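Local coordinates for indole-3-acetic acid-amido synthetase GH3.15 (Arabidopsis thaliana, PDB 6E1Q), which catalyses the ATP-dependent conjugation of the auxin precursor indole-3-butyric acid, and of the herbicide 2,4-DB, to glutamine, at residues Glu236-Ile241 against Leu273-Cys278; Cys204-Arg209 against Arg289-Ala294. One frame throughout, in Å; residues are numbered along the deposited sequence.

Contact 1 of 2, residues Glu236-Ile241 against Leu273-Cys278; sequences ELCSNI and LIEQEC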
loop_
_atom_site.group_PDB
_atom_site.type_symbol
_atom_site.label_atom_id
_atom_site.label_comp_id
_atom_site.label_asym_id
_atom_site.label_seq_id
_atom_site.Cartn_x
_atom_site.Cartn_y
_atom_site.Cartn_z
ATOM N N GLU A 236 23.299 3.930 -19.180
ATOM C CA GLU A 236 24.337 4.326 -18.237
ATOM C C GLU A 236 24.540 3.265 -17.161
ATOM O O GLU A 236 25.682 2.957 -16.796
ATOM C CB GLU A 236 23.984 5.663 -17.600
ATOM C CG GLU A 236 25.054 6.163 -16.672
ATOM C CD GLU A 236 24.716 7.507 -16.062
ATOM O OE1 GLU A 236 25.546 8.015 -15.284
ATOM O OE2 GLU A 236 23.626 8.054 -16.353
ATOM N N LEU A 237 23.448 2.699 -16.633
ATOM C CA LEU A 237 23.583 1.592 -15.685
ATOM C C LEU A 237 24.427 0.464 -16.270
ATOM O O LEU A 237 25.301 -0.094 -15.592
ATOM C CB LEU A 237 22.204 1.060 -15.290
ATOM C CG LEU A 237 21.417 2.014 -14.397
ATOM C CD1 LEU A 237 19.928 1.676 -14.512
ATOM C CD2 LEU A 237 21.904 1.885 -12.947
ATOM N N CYS A 238 24.148 0.094 -17.522
ATOM C CA CYS A 238 24.878 -1.001 -18.143
ATOM C C CYS A 238 26.334 -0.626 -18.363
ATOM O O CYS A 238 27.232 -1.462 -18.205
ATOM C CB CYS A 238 24.207 -1.386 -19.454
ATOM S SG CYS A 238 22.618 -2.191 -19.182
ATOM N N SER A 239 26.581 0.636 -18.711
ATOM C CA SER A 239 27.944 1.102 -18.890
ATOM C C SER A 239 28.741 0.958 -17.590
ATOM O O SER A 239 29.893 0.504 -17.604
ATOM C CB SER A 239 27.913 2.548 -19.399
ATOM O OG SER A 239 29.104 3.214 -19.065
ATOM N N ASN A 240 28.125 1.299 -16.452
ATOM C CA ASN A 240 28.774 1.093 -15.157
ATOM C C ASN A 240 29.111 -0.375 -14.938
ATOM O O ASN A 240 30.179 -0.703 -14.408
ATOM C CB ASN A 240 27.878 1.570 -14.013
ATOM C CG ASN A 240 27.876 3.084 -13.838
ATOM O OD1 ASN A 240 27.415 3.572 -12.807
ATOM N ND2 ASN A 240 28.369 3.833 -14.841
ATOM N N ILE A 241 28.195 -1.270 -15.313
ATOM C CA ILE A 241 28.442 -2.701 -15.174
ATOM C C ILE A 241 29.598 -3.135 -16.070
ATOM O O ILE A 241 30.450 -3.936 -15.664
ATOM C CB ILE A 241 27.153 -3.494 -15.474
ATOM C CG1 ILE A 241 26.092 -3.237 -14.397
ATOM C CG2 ILE A 241 27.448 -5.014 -15.584
ATOM C CD1 ILE A 241 24.732 -3.908 -14.690
ATOM N N LEU A 273 24.166 -8.597 -21.854
ATOM C CA LEU A 273 22.923 -9.332 -21.628
ATOM C C LEU A 273 21.786 -8.391 -21.260
ATOM O O LEU A 273 20.664 -8.525 -21.759
ATOM C CB LEU A 273 23.120 -10.376 -20.525
ATOM C CG LEU A 273 24.061 -11.535 -20.882
ATOM C CD1 LEU A 273 24.273 -12.495 -19.702
ATOM C CD2 LEU A 273 23.510 -12.269 -22.094
ATOM N N ILE A 274 22.059 -7.436 -20.379
ATOM C CA ILE A 274 21.026 -6.515 -19.934
ATOM C C ILE A 274 20.672 -5.547 -21.047
ATOM O O ILE A 274 19.495 -5.219 -21.251
ATOM C CB ILE A 274 21.490 -5.785 -18.663
ATOM C CG1 ILE A 274 21.734 -6.801 -17.549
ATOM C CG2 ILE A 274 20.445 -4.783 -18.210
ATOM C CD1 ILE A 274 22.235 -6.177 -16.286
ATOM N N GLU A 275 21.686 -5.067 -21.776
ATOM C CA GLU A 275 21.440 -4.210 -22.934
ATOM C C GLU A 275 20.570 -4.921 -23.968
ATOM O O GLU A 275 19.680 -4.305 -24.563
ATOM C CB GLU A 275 22.781 -3.762 -23.550
ATOM C CG GLU A 275 23.503 -2.626 -22.777
ATOM C CD GLU A 275 25.027 -2.596 -22.985
ATOM O OE1 GLU A 275 25.568 -3.472 -23.684
ATOM O OE2 GLU A 275 25.696 -1.690 -22.436
ATOM N N GLN A 276 20.797 -6.223 -24.185
ATOM C CA GLN A 276 19.977 -6.957 -25.150
ATOM C C GLN A 276 18.504 -6.921 -24.770
ATOM O O GLN A 276 17.634 -6.824 -25.644
ATOM C CB GLN A 276 20.437 -8.407 -25.256
ATOM C CG GLN A 276 21.214 -8.744 -26.501
ATOM C CD GLN A 276 22.087 -9.970 -26.304
ATOM O OE1 GLN A 276 21.616 -11.006 -25.829
ATOM N NE2 GLN A 276 23.366 -9.856 -26.661
ATOM N N GLU A 277 18.203 -7.030 -23.472
ATOM C CA GLU A 277 16.810 -6.986 -23.031
ATOM C C GLU A 277 16.251 -5.577 -23.076
ATOM O O GLU A 277 15.089 -5.381 -23.445
ATOM C CB GLU A 277 16.676 -7.539 -21.609
ATOM C CG GLU A 277 17.080 -8.978 -21.467
ATOM C CD GLU A 277 16.354 -9.888 -22.446
ATOM O OE1 GLU A 277 16.914 -10.955 -22.766
ATOM O OE2 GLU A 277 15.225 -9.547 -22.880
ATOM N N CYS A 278 17.035 -4.587 -22.650
ATOM C CA CYS A 278 16.495 -3.234 -22.568
ATOM C C CYS A 278 16.362 -2.569 -23.934
ATOM O O CYS A 278 15.536 -1.665 -24.092
ATOM C CB CYS A 278 17.365 -2.366 -21.661
ATOM S SG CYS A 278 17.355 -2.790 -19.914
#

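Contact 2 of 2, residues Cys204-Arg209 against Arg289-Ala294; sequences CGLLER and RLWPKA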
loop_
_atom_site.group_PDB
_atom_site.type_symbol
_atom_site.label_atom_id
_atom_site.label_comp_id
_atom_site.label_asym_id
_atom_site.label_seq_id
_atom_site.Cartn_x
_atom_site.Cartn_y
_atom_site.Cartn_z
ATOM N N CYS A 204 22.564 -2.181 -8.189
ATOM C CA CYS A 204 22.744 -3.386 -7.375
ATOM C C CYS A 204 21.800 -4.513 -7.793
ATOM O O CYS A 204 22.209 -5.687 -7.875
ATOM C CB CYS A 204 22.558 -3.055 -5.898
ATOM S SG CYS A 204 23.950 -2.048 -5.287
ATOM N N GLY A 205 20.531 -4.190 -8.038
ATOM C CA GLY A 205 19.594 -5.229 -8.427
ATOM C C GLY A 205 19.964 -5.869 -9.751
ATOM O O GLY A 205 19.806 -7.080 -9.935
ATOM N N LEU A 206 20.440 -5.061 -10.703
ATOM C CA LEU A 206 20.843 -5.615 -11.997
ATOM C C LEU A 206 22.113 -6.447 -11.867
ATOM O O LEU A 206 22.233 -7.503 -12.493
ATOM C CB LEU A 206 21.055 -4.500 -13.026
ATOM C CG LEU A 206 19.819 -3.711 -13.461
ATOM C CD1 LEU A 206 20.277 -2.473 -14.217
ATOM C CD2 LEU A 206 18.928 -4.588 -14.341
ATOM N N LEU A 207 23.082 -5.972 -11.085
ATOM C CA LEU A 207 24.300 -6.754 -10.878
ATOM C C LEU A 207 23.989 -8.111 -10.262
ATOM O O LEU A 207 24.643 -9.106 -10.591
ATOM C CB LEU A 207 25.279 -5.987 -9.993
ATOM C CG LEU A 207 26.117 -4.864 -10.640
ATOM C CD1 LEU A 207 26.625 -3.923 -9.566
ATOM C CD2 LEU A 207 27.308 -5.436 -11.415
ATOM N N GLU A 208 22.975 -8.180 -9.397
ATOM C CA GLU A 208 22.625 -9.408 -8.699
ATOM C C GLU A 208 21.495 -10.177 -9.375
ATOM O O GLU A 208 20.901 -11.058 -8.746
ATOM C CB GLU A 208 22.237 -9.090 -7.252
ATOM C CG GLU A 208 23.408 -8.653 -6.413
ATOM C CD GLU A 208 24.457 -9.752 -6.298
ATOM O OE1 GLU A 208 24.191 -10.727 -5.559
ATOM O OE2 GLU A 208 25.525 -9.642 -6.945
ATOM N N ARG A 209 21.205 -9.890 -10.649
ATOM C CA ARG A 209 19.979 -10.420 -11.255
ATOM C C ARG A 209 19.932 -11.950 -11.231
ATOM O O ARG A 209 18.843 -12.547 -11.205
ATOM C CB ARG A 209 19.834 -9.892 -12.689
ATOM C CG ARG A 209 20.908 -10.389 -13.655
ATOM C CD ARG A 209 20.832 -9.664 -14.978
ATOM N NE ARG A 209 19.669 -10.034 -15.799
ATOM C CZ ARG A 209 19.730 -10.817 -16.876
ATOM N NH1 ARG A 209 20.890 -11.326 -17.270
ATOM N NH2 ARG A 209 18.637 -11.082 -17.571
ATOM N N ARG A 289 12.266 -10.437 -17.870
ATOM C CA ARG A 289 13.466 -10.526 -18.694
ATOM C C ARG A 289 14.686 -10.000 -17.948
ATOM O O ARG A 289 15.784 -10.539 -18.098
ATOM C CB ARG A 289 13.250 -9.789 -20.018
ATOM C CG ARG A 289 12.159 -10.458 -20.826
ATOM C CD ARG A 289 12.066 -9.957 -22.235
ATOM N NE ARG A 289 11.358 -8.686 -22.332
ATOM C CZ ARG A 289 11.951 -7.529 -22.621
ATOM N NH1 ARG A 289 13.268 -7.486 -22.821
ATOM N NH2 ARG A 289 11.227 -6.418 -22.713
ATOM N N LEU A 290 14.506 -8.969 -17.116
ATOM C CA LEU A 290 15.622 -8.452 -16.334
ATOM C C LEU A 290 15.943 -9.348 -15.139
ATOM O O LEU A 290 17.116 -9.513 -14.779
ATOM C CB LEU A 290 15.310 -7.034 -15.867
ATOM C CG LEU A 290 15.314 -5.983 -16.982
ATOM C CD1 LEU A 290 15.112 -4.603 -16.406
ATOM C CD2 LEU A 290 16.628 -6.025 -17.761
ATOM N N TRP A 291 14.922 -9.950 -14.520
ATOM C CA TRP A 291 15.109 -10.844 -13.384
ATOM C C TRP A 291 14.483 -12.196 -13.729
ATOM O O TRP A 291 13.411 -12.553 -13.219
ATOM C CB TRP A 291 14.561 -10.195 -12.111
ATOM C CG TRP A 291 15.415 -9.010 -11.735
ATOM C CD1 TRP A 291 16.663 -9.057 -11.153
ATOM C CD2 TRP A 291 15.138 -7.621 -11.969
ATOM N NE1 TRP A 291 17.161 -7.791 -11.003
ATOM C CE2 TRP A 291 16.251 -6.889 -11.496
ATOM C CE3 TRP A 291 14.061 -6.921 -12.531
ATOM C CZ2 TRP A 291 16.312 -5.488 -11.556
ATOM C CZ3 TRP A 291 14.122 -5.532 -12.594
ATOM C CH2 TRP A 291 15.242 -4.827 -12.114
ATOM N N PRO A 292 15.142 -12.979 -14.593
ATOM C CA PRO A 292 14.529 -14.216 -15.113
ATOM C C PRO A 292 14.427 -15.342 -14.097
ATOM O O PRO A 292 13.703 -16.316 -14.351
ATOM C CB PRO A 292 15.453 -14.599 -16.275
ATOM C CG PRO A 292 16.784 -14.040 -15.871
ATOM C CD PRO A 292 16.461 -12.720 -15.200
ATOM N N LYS A 293 15.100 -15.244 -12.955
ATOM C CA LYS A 293 14.911 -16.219 -11.893
ATOM C C LYS A 293 13.911 -15.767 -10.832
ATOM O O LYS A 293 13.679 -16.504 -9.866
ATOM C CB LYS A 293 16.256 -16.556 -11.254
ATOM C CG LYS A 293 17.166 -17.304 -12.216
ATOM C CD LYS A 293 18.585 -17.404 -11.694
ATOM C CE LYS A 293 19.362 -18.511 -12.393
ATOM N NZ LYS A 293 20.337 -19.118 -11.448
ATOM N N ALA A 294 13.298 -14.594 -10.985
ATOM C CA ALA A 294 12.297 -14.182 -10.008
ATOM C C ALA A 294 11.076 -15.085 -10.115
ATOM O O ALA A 294 10.695 -15.521 -11.205
ATOM C CB ALA A 294 11.890 -12.713 -10.202
HETATM O O HOH W 1 16.049 -13.160 -11.338
#

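Contact 1 of 2, residues Glu236-Ile241 against Leu273-Cys278
Cys238 meets both Ile274 and Glu275, facing them from one turn of an antiparallel helix. Its SG lies 3.5 Å from Ile274 CG2. That sulfur stands beside its own backbone N (chi1 -70°), which points it at the neighbouring helix. The CB of Cys238 takes the other contact, with Glu275 OE2 at 3.3 Å. The Glu275 chain runs extended beyond CG and lays its CG alongside Cys238 as well, 3.6 Å from CB. Its carboxylate goes on to a salt bridge from OE1 to Arg242, on the same helix as Cys238. With an alanine here, Arg242 is likely to lose this charged partner, and Cys238 CB the CG and carboxylate packed against it. One turn further on, Ile241 brings its CD1 to within 3.7 Å of Ile274 CD1. The two isoleucine side chains cross at about a right angle. The two helix segments run nearly antiparallel, at 166°, with axes 9.9 Å apart. This is plain helix-helix packing in the GH3 N-terminal domain, away from the ATP and substrate sites. Helix 194-207 covers Leu237 and Ile241 through Leu203, while helix 286-290 sets Leu290 against Ile274 and Cys278.

Contact 2 of 2, residues Cys204-Arg209 against Arg289-Ala294
Arg209 grips the C-terminal end of helix 286-290 with two hydrogen bonds to backbone carbonyls. Its NE donates to Leu290 O at 2.8 Å, and its NH2 donates to Arg289 O at 3.0 Å. The first bond is fairly straight, at 162°; the second is more bent, at 137°. Both oxygens lie at the edge of the guanidinium, near its plane, so the pair fixes how the group is turned. Arg209 CG sits between its backbone N and carbonyl carbon (chi1 66°), and the chain bends at chi3 to bring the guanidinium to these carbonyls. An arginine side chain thus takes up the last carbonyls of the helix, where it gives way to the turn at Trp291.

A third direct bond runs the other way. Trp291 NE1 donates to Gly205 O at 2.9 Å, almost straight. The oxygen lies in the indole plane, but the nitrogen stands above the carbonyl plane. Water 1 adds a bridge, donating to Arg209 O and accepting from Lys293 N in the type I turn from Trp291 to Ala294.

Van der Waals contacts fill in around these bonds. Leu206 CD2 comes 3.9 Å from Trp291 CZ2, its side chain crossing the indole at about a right angle. Trp291 CD1 lies 3.6 Å from Arg209 CB. The Pro292 ring crosses the Arg209 side chain at about a right angle, its CD 3.6 Å from Arg209 NH2. Leu290 CB rests over one face of its neighbour's indole, offset toward the rim.

The contact ties the end of helix 194-207 to the turn after helix 286-290. Trp291 also touches Val212 and Leu215 of strand 212-217. Helix 268-278 packs against Leu206, Arg209 and Leu290 through Ile274.

Both contacts lie in the GH3 N-terminal domain, on one side of the chain's centre, about 11 Å apart between centres. Contact 1 is buried and joins two helices side by side, with few direct touches and mainly apolar chemistry. Contact 2 is partly buried, joins two helix ends, and relies on side-chain bonds to backbone carbonyls. Its proline and lysine are exposed. The two share no segment but touch directly. Glu277 OE2 forms a salt bridge with Arg289 NH1 at 2.8 Å, and Ile274 CD1 lies 3.9 Å from Leu206 CB. Helices 268-278 and 286-290 follow each other in the chain, so each contact holds one of two successive helices.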